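Local structure of ZINC phosphodiesterase ELAC protein 1 (Homo sapiens, 3ZWF) at residues A[64-69]-A[95-100]; A[71-76]-A[89-94]; A[19-24]-A[37-42]. The protein is a zinc-dependent phosphodiesterase that repairs tRNAs by removing a 2',3'-cyclic phosphate and shows some tRNA 3'-processing endonuclease activity. One frame throughout, in Å; residues are numbered along the deposited sequence. Where two conformers were deposited one is given.

Contact 1 (A[64-69]-A[95-100]). With ZN (zinc ion), chain D.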
loop_
_atom_site.group_PDB
_atom_site.type_symbol
_atom_site.label_atom_id
_atom_site.label_comp_id
_atom_site.label_asym_id
_atom_site.label_seq_id
_atom_site.Cartn_x
_atom_site.Cartn_y
_atom_site.Cartn_z
ATOM N N ASP A 64 -6.531 -5.121 -3.080
ATOM C CA ASP A 64 -6.508 -4.256 -4.256
ATOM C C ASP A 64 -7.594 -3.173 -4.226
ATOM O O ASP A 64 -7.649 -2.335 -5.127
ATOM C CB ASP A 64 -6.607 -5.037 -5.614
ATOM C CG ASP A 64 -7.726 -6.013 -5.677
ATOM O OD1 ASP A 64 -7.953 -6.813 -4.721
ATOM O OD2 ASP A 64 -8.413 -5.978 -6.718
ATOM N N HIS A 65 -8.414 -3.201 -3.167
ATOM C CA HIS A 65 -9.419 -2.167 -2.934
ATOM C C HIS A 65 -9.218 -1.349 -1.652
ATOM O O HIS A 65 -10.005 -0.418 -1.413
ATOM C CB HIS A 65 -10.822 -2.820 -2.998
ATOM C CG HIS A 65 -11.047 -3.543 -4.285
ATOM N ND1 HIS A 65 -11.836 -3.040 -5.304
ATOM C CD2 HIS A 65 -10.530 -4.702 -4.746
ATOM C CE1 HIS A 65 -11.786 -3.876 -6.325
ATOM N NE2 HIS A 65 -10.997 -4.885 -6.012
ATOM N N PHE A 66 -8.243 -1.697 -0.796
ATOM C CA PHE A 66 -8.057 -0.942 0.439
ATOM C C PHE A 66 -6.645 -0.839 1.001
ATOM O O PHE A 66 -6.421 -0.033 1.886
ATOM C CB PHE A 66 -8.994 -1.396 1.569
ATOM C CG PHE A 66 -8.579 -2.617 2.294
ATOM C CD1 PHE A 66 -8.820 -3.860 1.773
ATOM C CD2 PHE A 66 -7.969 -2.539 3.562
ATOM C CE1 PHE A 66 -8.420 -5.021 2.454
ATOM C CE2 PHE A 66 -7.609 -3.698 4.250
ATOM C CZ PHE A 66 -7.856 -4.940 3.683
ATOM N N PHE A 67 -5.703 -1.602 0.469
ATOM C CA PHE A 67 -4.343 -1.563 1.021
ATOM C C PHE A 67 -3.694 -0.187 0.861
ATOM O O PHE A 67 -2.712 0.101 1.567
ATOM C CB PHE A 67 -3.419 -2.628 0.404
ATOM C CG PHE A 67 -3.588 -4.016 0.931
ATOM C CD1 PHE A 67 -4.380 -4.325 2.023
ATOM C CD2 PHE A 67 -2.963 -5.049 0.267
ATOM C CE1 PHE A 67 -4.501 -5.640 2.444
ATOM C CE2 PHE A 67 -3.090 -6.370 0.699
ATOM C CZ PHE A 67 -3.868 -6.651 1.767
ATOM N N GLY A 68 -4.168 0.627 -0.072
ATOM C CA GLY A 68 -3.707 2.010 -0.227
ATOM C C GLY A 68 -4.224 3.027 0.781
ATOM O O GLY A 68 -3.792 4.189 0.797
ATOM N N LEU A 69 -5.186 2.613 1.592
ATOM C CA LEU A 69 -5.876 3.537 2.511
ATOM C C LEU A 69 -5.012 4.153 3.621
ATOM O O LEU A 69 -5.031 5.356 3.829
ATOM C CB LEU A 69 -7.200 2.906 3.027
ATOM C CG LEU A 69 -8.111 3.868 3.784
ATOM C CD1 LEU A 69 -8.441 5.111 2.955
ATOM C CD2 LEU A 69 -9.417 3.074 4.049
ATOM N N VAL A 95 -17.490 -4.237 7.761
ATOM C CA VAL A 95 -17.011 -4.604 9.097
ATOM C C VAL A 95 -15.573 -5.122 9.019
ATOM O O VAL A 95 -15.275 -6.026 8.244
ATOM C CB VAL A 95 -17.932 -5.673 9.754
ATOM C CG1 VAL A 95 -17.295 -6.242 11.058
ATOM C CG2 VAL A 95 -19.269 -5.068 10.052
ATOM N N GLY A 96 -14.717 -4.572 9.884
ATOM C CA GLY A 96 -13.296 -4.913 9.940
ATOM C C GLY A 96 -12.428 -3.745 9.540
ATOM O O GLY A 96 -11.235 -3.649 9.944
ATOM N N LEU A 97 -12.994 -2.844 8.749
ATOM C CA LEU A 97 -12.218 -1.718 8.230
ATOM C C LEU A 97 -11.801 -0.721 9.327
ATOM O O LEU A 97 -10.690 -0.194 9.315
ATOM C CB LEU A 97 -12.980 -0.994 7.102
ATOM C CG LEU A 97 -12.237 0.163 6.448
ATOM C CD1 LEU A 97 -10.987 -0.324 5.707
ATOM C CD2 LEU A 97 -13.179 0.886 5.411
ATOM N N ARG A 98 -12.706 -0.441 10.258
ATOM C CA ARG A 98 -12.405 0.553 11.283
ATOM C C ARG A 98 -11.161 0.155 12.096
ATOM O O ARG A 98 -10.249 0.965 12.291
ATOM C CB ARG A 98 -13.575 0.754 12.232
ATOM C CG ARG A 98 -13.366 1.891 13.241
ATOM C CD ARG A 98 -14.516 2.013 14.238
ATOM N NE ARG A 98 -15.800 2.191 13.568
ATOM C CZ ARG A 98 -16.894 1.468 13.790
ATOM N NH1 ARG A 98 -16.904 0.457 14.651
ATOM N NH2 ARG A 98 -17.992 1.784 13.141
ATOM N N ASP A 99 -11.143 -1.090 12.561
ATOM C CA ASP A 99 -10.008 -1.581 13.401
ATOM C C ASP A 99 -8.723 -1.631 12.599
ATOM O O ASP A 99 -7.655 -1.319 13.112
ATOM C CB ASP A 99 -10.335 -2.957 13.968
ATOM C CG ASP A 99 -11.453 -2.914 15.033
ATOM O OD1 ASP A 99 -11.734 -1.822 15.586
ATOM O OD2 ASP A 99 -12.043 -3.986 15.312
ATOM N N PHE A 100 -8.818 -1.989 11.316
ATOM C CA PHE A 100 -7.676 -2.018 10.435
ATOM C C PHE A 100 -7.006 -0.656 10.392
ATOM O O PHE A 100 -5.781 -0.532 10.554
ATOM C CB PHE A 100 -8.035 -2.451 9.010
ATOM C CG PHE A 100 -6.901 -2.321 8.056
ATOM C CD1 PHE A 100 -5.845 -3.198 8.112
ATOM C CD2 PHE A 100 -6.877 -1.308 7.104
ATOM C CE1 PHE A 100 -4.760 -3.060 7.231
ATOM C CE2 PHE A 100 -5.820 -1.195 6.195
ATOM C CZ PHE A 100 -4.779 -2.072 6.262
HETATM ZN ZN ZN D . -10.436 -6.737 -7.041
HETATM O O HOH W 1 -10.355 -7.776 -5.140
#
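F66 places its CG between the backbone N and the carbonyl carbon (chi1 80°), whereas F100 sends its CG anti to the backbone N (chi1 173°), and the two rings meet in a T-shaped stack. Residues 64-69 begin in the HxHxDH zinc motif of the metallo-beta-lactamase fold and turn into helix 69-79 through a type I turn, closed by the bond from L69 N to F66 O. F66 gives its edge and F100 its face, with the planes at 81°. The ring centroids are 5.0 Å apart. At the closest point F66 CE2 comes within 3.6 Å of F100 CE2. F67 CD1 sits 3.9 Å above one face of the F66 ring, near its rim. Beside the stack, L97 CD1 lies 4.1 Å from L69 CD2, the two side chains crossing at about a right angle. L107 of the second subunit packs on both F66 and F100, so the aromatic pair also belongs to the dimer interface.

The same short loop thus joins a hydrophobic contact with the start of helix 97-107 to the active site. On the metal side, D251 and H311 also bind the zinc ion, and D34 OD2 accepts a hydrogen bond from H65 ND1, which should help fix the imidazole's rotation. D64 OD2 and H65 NE2 each lie 2.2 Å from the zinc, as does a bound water.

Contact 2 (A[71-76]-A[89-94]); sequences GLLCTI and IEIYGP
I89, at the start of strand 89-94, directs its side chain at helix 69-79, where its CD1 approaches I76 CD1 to 4.3 Å. This strand runs parallel to its neighbour 53-57, and the helix lies between the two in sequence, so the contact belongs to a beta-alpha-beta crossover of the metallo-beta-lactamase fold. F114 touches both isoleucines and extends their apolar cluster.

E90 comes next and points to the other face of the sheet, away from the helix. I91 returns to the helix side. Its CG1 stands anti to the carbonyl carbon and the chain then runs on extended (chi2 177°), carrying CD1 out from the sheet to meet L73 tip to tip; L73 CD1 and I91 CD1 are 4.2 Å apart. I101 of helix 97-107 touches both of these side chains, so two helices share the apolar layer over this part of the sheet.

Y92 lies on the same face as E90. Its OH donates to E90 OE1 at 2.8 Å, approaching from above the carboxylate, 60° out of its plane. The same OE1 forms a salt bridge with K55 of the adjoining strand, so it is held by both the tyrosine and the lysine, and the charges of E90 and K55 probably offset each other. The strand then runs out through G93 and P94.

Across the contact itself only methyl groups of leucine and isoleucine meet, and 138 Å² of surface is buried in all. Helix and sheet are therefore held together here by shape and the exclusion of water, without directional bonds, whereas the E90-Y92 and E90-K55 pairs lie on the opposite face of the strand.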
loop_
_atom_site.group_PDB
_atom_site.type_symbol
_atom_site.label_atom_id
_atom_site.label_comp_id
_atom_site.label_asym_id
_atom_site.label_seq_id
_atom_site.Cartn_x
_atom_site.Cartn_y
_atom_site.Cartn_z
ATOM N N GLY A 71 -1.764 4.676 3.697
ATOM C CA GLY A 71 -0.865 5.599 3.025
ATOM C C GLY A 71 -1.546 6.866 2.605
ATOM O O GLY A 71 -1.024 7.953 2.811
ATOM N N LEU A 72 -2.720 6.720 1.999
ATOM C CA LEU A 72 -3.510 7.871 1.577
ATOM C C LEU A 72 -3.819 8.814 2.750
ATOM O O LEU A 72 -3.658 10.023 2.630
ATOM C CB LEU A 72 -4.768 7.439 0.873
ATOM C CG LEU A 72 -5.681 8.572 0.394
ATOM C CD1 LEU A 72 -4.998 9.485 -0.638
ATOM C CD2 LEU A 72 -6.982 7.982 -0.161
ATOM N N LEU A 73 -4.306 8.268 3.862
ATOM C CA LEU A 73 -4.661 9.102 5.031
ATOM C C LEU A 73 -3.426 9.824 5.554
ATOM O O LEU A 73 -3.463 11.016 5.844
ATOM C CB LEU A 73 -5.286 8.262 6.153
ATOM C CG LEU A 73 -6.631 7.592 5.780
ATOM C CD1 LEU A 73 -7.140 6.676 6.877
ATOM C CD2 LEU A 73 -7.707 8.622 5.329
ATOM N N CYS A 74 -2.317 9.099 5.643
ATOM C CA CYS A 74 -1.059 9.681 6.138
ATOM C C CYS A 74 -0.627 10.872 5.292
ATOM O O CYS A 74 -0.247 11.922 5.799
ATOM C CB CYS A 74 0.071 8.640 6.168
ATOM S SG CYS A 74 -0.083 7.471 7.431
ATOM N N THR A 75 -0.688 10.688 3.988
ATOM C CA THR A 75 -0.214 11.697 3.049
ATOM C C THR A 75 -1.163 12.913 3.040
ATOM O O THR A 75 -0.708 14.058 3.051
ATOM C CB THR A 75 0.078 11.040 1.663
ATOM O OG1 THR A 75 1.118 10.058 1.846
ATOM C CG2 THR A 75 0.515 12.060 0.642
ATOM N N ILE A 76 -2.476 12.669 3.098
ATOM C CA ILE A 76 -3.446 13.756 3.267
ATOM C C ILE A 76 -3.102 14.588 4.525
ATOM O O ILE A 76 -3.070 15.812 4.490
ATOM C CB ILE A 76 -4.894 13.243 3.387
ATOM C CG1 ILE A 76 -5.404 12.745 2.023
ATOM C CG2 ILE A 76 -5.847 14.335 3.916
ATOM C CD1 ILE A 76 -6.637 11.953 2.129
ATOM N N ILE A 89 -13.226 13.477 7.687
ATOM C CA ILE A 89 -13.368 12.555 6.562
ATOM C C ILE A 89 -14.228 11.350 7.011
ATOM O O ILE A 89 -13.963 10.712 8.015
ATOM C CB ILE A 89 -12.007 12.068 5.992
ATOM C CG1 ILE A 89 -11.233 13.249 5.396
ATOM C CG2 ILE A 89 -12.233 11.024 4.898
ATOM C CD1 ILE A 89 -9.866 12.894 4.835
ATOM N N GLU A 90 -15.248 11.044 6.227
ATOM C CA GLU A 90 -16.092 9.877 6.498
ATOM C C GLU A 90 -15.687 8.712 5.644
ATOM O O GLU A 90 -15.565 8.839 4.411
ATOM C CB GLU A 90 -17.569 10.195 6.185
ATOM C CG GLU A 90 -18.095 11.301 7.008
ATOM C CD GLU A 90 -19.541 11.654 6.654
ATOM O OE1 GLU A 90 -20.082 11.187 5.617
ATOM O OE2 GLU A 90 -20.127 12.414 7.442
ATOM N N ILE A 91 -15.501 7.565 6.281
ATOM C CA ILE A 91 -15.102 6.365 5.585
ATOM C C ILE A 91 -16.176 5.307 5.768
ATOM O O ILE A 91 -16.564 4.997 6.900
ATOM C CB ILE A 91 -13.735 5.852 6.107
ATOM C CG1 ILE A 91 -12.691 6.954 5.961
ATOM C CG2 ILE A 91 -13.332 4.566 5.361
ATOM C CD1 ILE A 91 -11.289 6.596 6.518
ATOM N N TYR A 92 -16.669 4.778 4.662
ATOM C CA TYR A 92 -17.668 3.713 4.683
ATOM C C TYR A 92 -17.088 2.431 4.143
ATOM O O TYR A 92 -16.476 2.440 3.076
ATOM C CB TYR A 92 -18.879 4.132 3.806
ATOM C CG TYR A 92 -19.570 5.378 4.319
ATOM C CD1 TYR A 92 -19.127 6.643 3.948
ATOM C CD2 TYR A 92 -20.711 5.299 5.144
ATOM C CE1 TYR A 92 -19.758 7.791 4.428
ATOM C CE2 TYR A 92 -21.321 6.436 5.623
ATOM C CZ TYR A 92 -20.851 7.679 5.249
ATOM O OH TYR A 92 -21.490 8.809 5.760
ATOM N N GLY A 93 -17.240 1.322 4.846
ATOM C CA GLY A 93 -16.793 0.040 4.297
ATOM C C GLY A 93 -17.194 -1.130 5.154
ATOM O O GLY A 93 -17.931 -0.955 6.140
ATOM N N PRO A 94 -16.832 -2.341 4.735
ATOM C CA PRO A 94 -17.253 -3.493 5.476
ATOM C C PRO A 94 -16.729 -3.564 6.905
ATOM O O PRO A 94 -15.675 -3.046 7.204
ATOM C CB PRO A 94 -16.725 -4.669 4.650
ATOM C CG PRO A 94 -16.424 -4.117 3.325
ATOM C CD PRO A 94 -16.057 -2.715 3.538
#

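Contact 3 (A[19-24]-A[37-42]); sequences ASAVVL and EGTQTQ. With EDO (1,2-ethanediol), chain K; EDO (1,2-ethanediol), chain J.
A21 and T39 make the close part of this contact. The A21 methyl points to the first turn of helix 39-45, where its CB lies 3.5 Å from T39 OG1 and 3.8 Å from T39 CG2, so both branches of the threonine rest against it. T39 keeps OG1 beside its own backbone N (chi1 -61°), and the hydroxyl is hydrogen-bonded to G36 O. Two residues earlier in each segment, A19 CB sits 3.8 Å from E37 O. With such small side chains the backbones come close together.

The other side is looser and bridged by solvent. One water donates to both A19 O and T39 OG1, linking the loop backbone to the threonine side chain. A second accepts from A19 N and donates to E37 O at 2.6 Å, joining backbone to backbone, and it is also hydrogen-bonded to an ethanediol probably left from the crystallisation liquor. The far hydroxyl of that ethanediol donates to Q42 OE1 (2.6 Å).

G38 is the N-cap of the helix. Its carbonyl accepts from Q42 N at 3.0 Å and from T41 OG1 at 2.6 Å, the hydroxyl tilted 28° from the carbonyl plane. E37 turns its side chain away from strand 21-26 to the subunit interface, where its carboxylate is hydrogen-bonded to G38 N and Q40 NE2 of the second subunit; the reciprocal bonds are made as well. S20, pointing away from the helix, touches the zinc ligands H65 and H311. The antiparallel hairpin of strands 21-26 and 29-33 leads through the loop that holds E37 and G38 into helix 39-45, which packs on the first sheet of the metallo-beta-lactamase fold.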
loop_
_atom_site.group_PDB
_atom_site.type_symbol
_atom_site.label_atom_id
_atom_site.label_comp_id
_atom_site.label_asym_id
_atom_site.label_seq_id
_atom_site.Cartn_x
_atom_site.Cartn_y
_atom_site.Cartn_z
ATOM N N ALA A 19 -4.357 -0.282 -9.120
ATOM C CA ALA A 19 -5.387 -0.981 -8.382
ATOM C C ALA A 19 -6.628 -0.106 -8.234
ATOM O O ALA A 19 -6.593 1.125 -8.404
ATOM C CB ALA A 19 -4.874 -1.407 -7.038
ATOM N N SER A 20 -7.731 -0.760 -7.908
ATOM C CA SER A 20 -9.037 -0.083 -7.920
ATOM C C SER A 20 -9.086 1.239 -7.146
ATOM O O SER A 20 -8.771 1.311 -5.965
ATOM C CB SER A 20 -10.117 -1.027 -7.423
ATOM O OG SER A 20 -10.303 -1.995 -8.438
ATOM N N ALA A 21 -9.503 2.298 -7.849
ATOM C CA ALA A 21 -9.805 3.604 -7.267
ATOM C C ALA A 21 -10.483 4.481 -8.332
ATOM O O ALA A 21 -9.996 4.590 -9.459
ATOM C CB ALA A 21 -8.580 4.287 -6.752
ATOM N N VAL A 22 -11.579 5.090 -7.928
ATOM C CA VAL A 22 -12.335 6.011 -8.790
ATOM C C VAL A 22 -12.779 7.178 -7.927
ATOM O O VAL A 22 -13.237 6.964 -6.792
ATOM C CB VAL A 22 -13.629 5.379 -9.398
ATOM C CG1 VAL A 22 -14.129 6.254 -10.578
ATOM C CG2 VAL A 22 -13.417 3.924 -9.816
ATOM N N VAL A 23 -12.676 8.399 -8.449
ATOM C CA VAL A 23 -13.125 9.604 -7.740
ATOM C C VAL A 23 -14.319 10.263 -8.417
ATOM O O VAL A 23 -14.299 10.542 -9.598
ATOM C CB VAL A 23 -11.996 10.631 -7.566
ATOM C CG1 VAL A 23 -12.506 11.931 -7.004
ATOM C CG2 VAL A 23 -10.918 10.056 -6.656
ATOM N N LEU A 24 -15.369 10.461 -7.627
ATOM C CA LEU A 24 -16.512 11.277 -7.993
ATOM C C LEU A 24 -16.336 12.687 -7.410
ATOM O O LEU A 24 -16.093 12.888 -6.205
ATOM C CB LEU A 24 -17.800 10.636 -7.471
ATOM C CG LEU A 24 -19.097 11.387 -7.772
ATOM C CD1 LEU A 24 -19.362 11.546 -9.272
ATOM C CD2 LEU A 24 -20.242 10.631 -7.087
ATOM N N GLU A 37 -3.523 -0.235 -3.389
ATOM C CA GLU A 37 -2.170 0.224 -3.247
ATOM C C GLU A 37 -1.784 1.098 -4.436
ATOM O O GLU A 37 -2.108 0.784 -5.585
ATOM C CB GLU A 37 -1.254 -0.991 -3.148
ATOM C CG GLU A 37 0.186 -0.552 -3.117
ATOM C CD GLU A 37 1.161 -1.577 -2.595
ATOM O OE1 GLU A 37 0.797 -2.703 -2.214
ATOM O OE2 GLU A 37 2.326 -1.221 -2.587
ATOM N N GLY A 38 -1.144 2.225 -4.155
ATOM C CA GLY A 38 -0.747 3.187 -5.177
ATOM C C GLY A 38 -1.728 4.284 -5.511
ATOM O O GLY A 38 -1.435 5.172 -6.320
ATOM N N THR A 39 -2.901 4.220 -4.914
ATOM C CA THR A 39 -3.879 5.266 -5.114
ATOM C C THR A 39 -3.368 6.671 -4.820
ATOM O O THR A 39 -3.564 7.576 -5.611
ATOM C CB THR A 39 -5.172 4.980 -4.345
ATOM O OG1 THR A 39 -5.727 3.755 -4.834
ATOM C CG2 THR A 39 -6.173 6.127 -4.535
ATOM N N GLN A 40 -2.609 6.842 -3.736
ATOM C CA GLN A 40 -2.107 8.192 -3.416
ATOM C C GLN A 40 -1.209 8.761 -4.525
ATOM O O GLN A 40 -1.226 9.963 -4.811
ATOM C CB GLN A 40 -1.407 8.230 -2.050
ATOM C CG GLN A 40 -0.173 7.330 -1.947
ATOM C CD GLN A 40 0.626 7.620 -0.707
ATOM O OE1 GLN A 40 1.115 8.752 -0.527
ATOM N NE2 GLN A 40 0.806 6.588 0.152
ATOM N N THR A 41 -0.393 7.905 -5.148
ATOM C CA THR A 41 0.522 8.306 -6.217
ATOM C C THR A 41 -0.260 8.569 -7.516
ATOM O O THR A 41 0.035 9.489 -8.281
ATOM C CB THR A 41 1.627 7.221 -6.348
ATOM O OG1 THR A 41 1.041 5.918 -6.495
ATOM C CG2 THR A 41 2.374 7.172 -5.059
ATOM N N GLN A 42 -1.294 7.775 -7.747
ATOM C CA GLN A 42 -2.160 8.031 -8.907
ATOM C C GLN A 42 -2.830 9.401 -8.758
ATOM O O GLN A 42 -2.945 10.153 -9.722
ATOM C CB GLN A 42 -3.233 6.934 -9.103
ATOM C CG GLN A 42 -2.626 5.574 -9.445
ATOM C CD GLN A 42 -1.930 5.560 -10.812
ATOM O OE1 GLN A 42 -0.762 5.911 -10.936
ATOM N NE2 GLN A 42 -2.649 5.107 -11.828
HETATM C C1 EDO K . -0.163 3.476 -8.874
HETATM O O1 EDO K . -0.302 2.072 -8.991
HETATM C C2 EDO K . 1.046 4.153 -9.503
HETATM O O2 EDO K . 1.078 5.511 -9.088
HETATM C C1 EDO J . 2.250 2.556 -7.103
HETATM O O1 EDO J . 1.609 1.284 -7.124
HETATM C C2 EDO J . 2.578 3.067 -5.730
HETATM O O2 EDO J . 2.912 4.412 -5.705
HETATM O O HOH W 2 -2.706 1.820 -7.930
HETATM O O HOH W 3 -5.039 3.250 -7.573
#

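How the contacts relate
All three contacts are buried, and each also lies near the second subunit, but their chemistry differs. Contacts 1 and 2 are apolar and adjoin: strand 89-94 leads directly into helix 97-107, and L97 CD2 lies 3.7 Å from I91 CG2. Contact 1 adds aromatic rings and reaches the zinc site, whereas contact 2 is purely aliphatic and farther from the metals. Contact 3 is more polar than either, with waters between its segments. Its helix joins that of contact 2 through Q40 and T75, a probable hydrogen bond, and its A19 methyl packs 3.5 Å from D64 O of contact 1, while S20 OG lies 3.2 Å from H65 CE1.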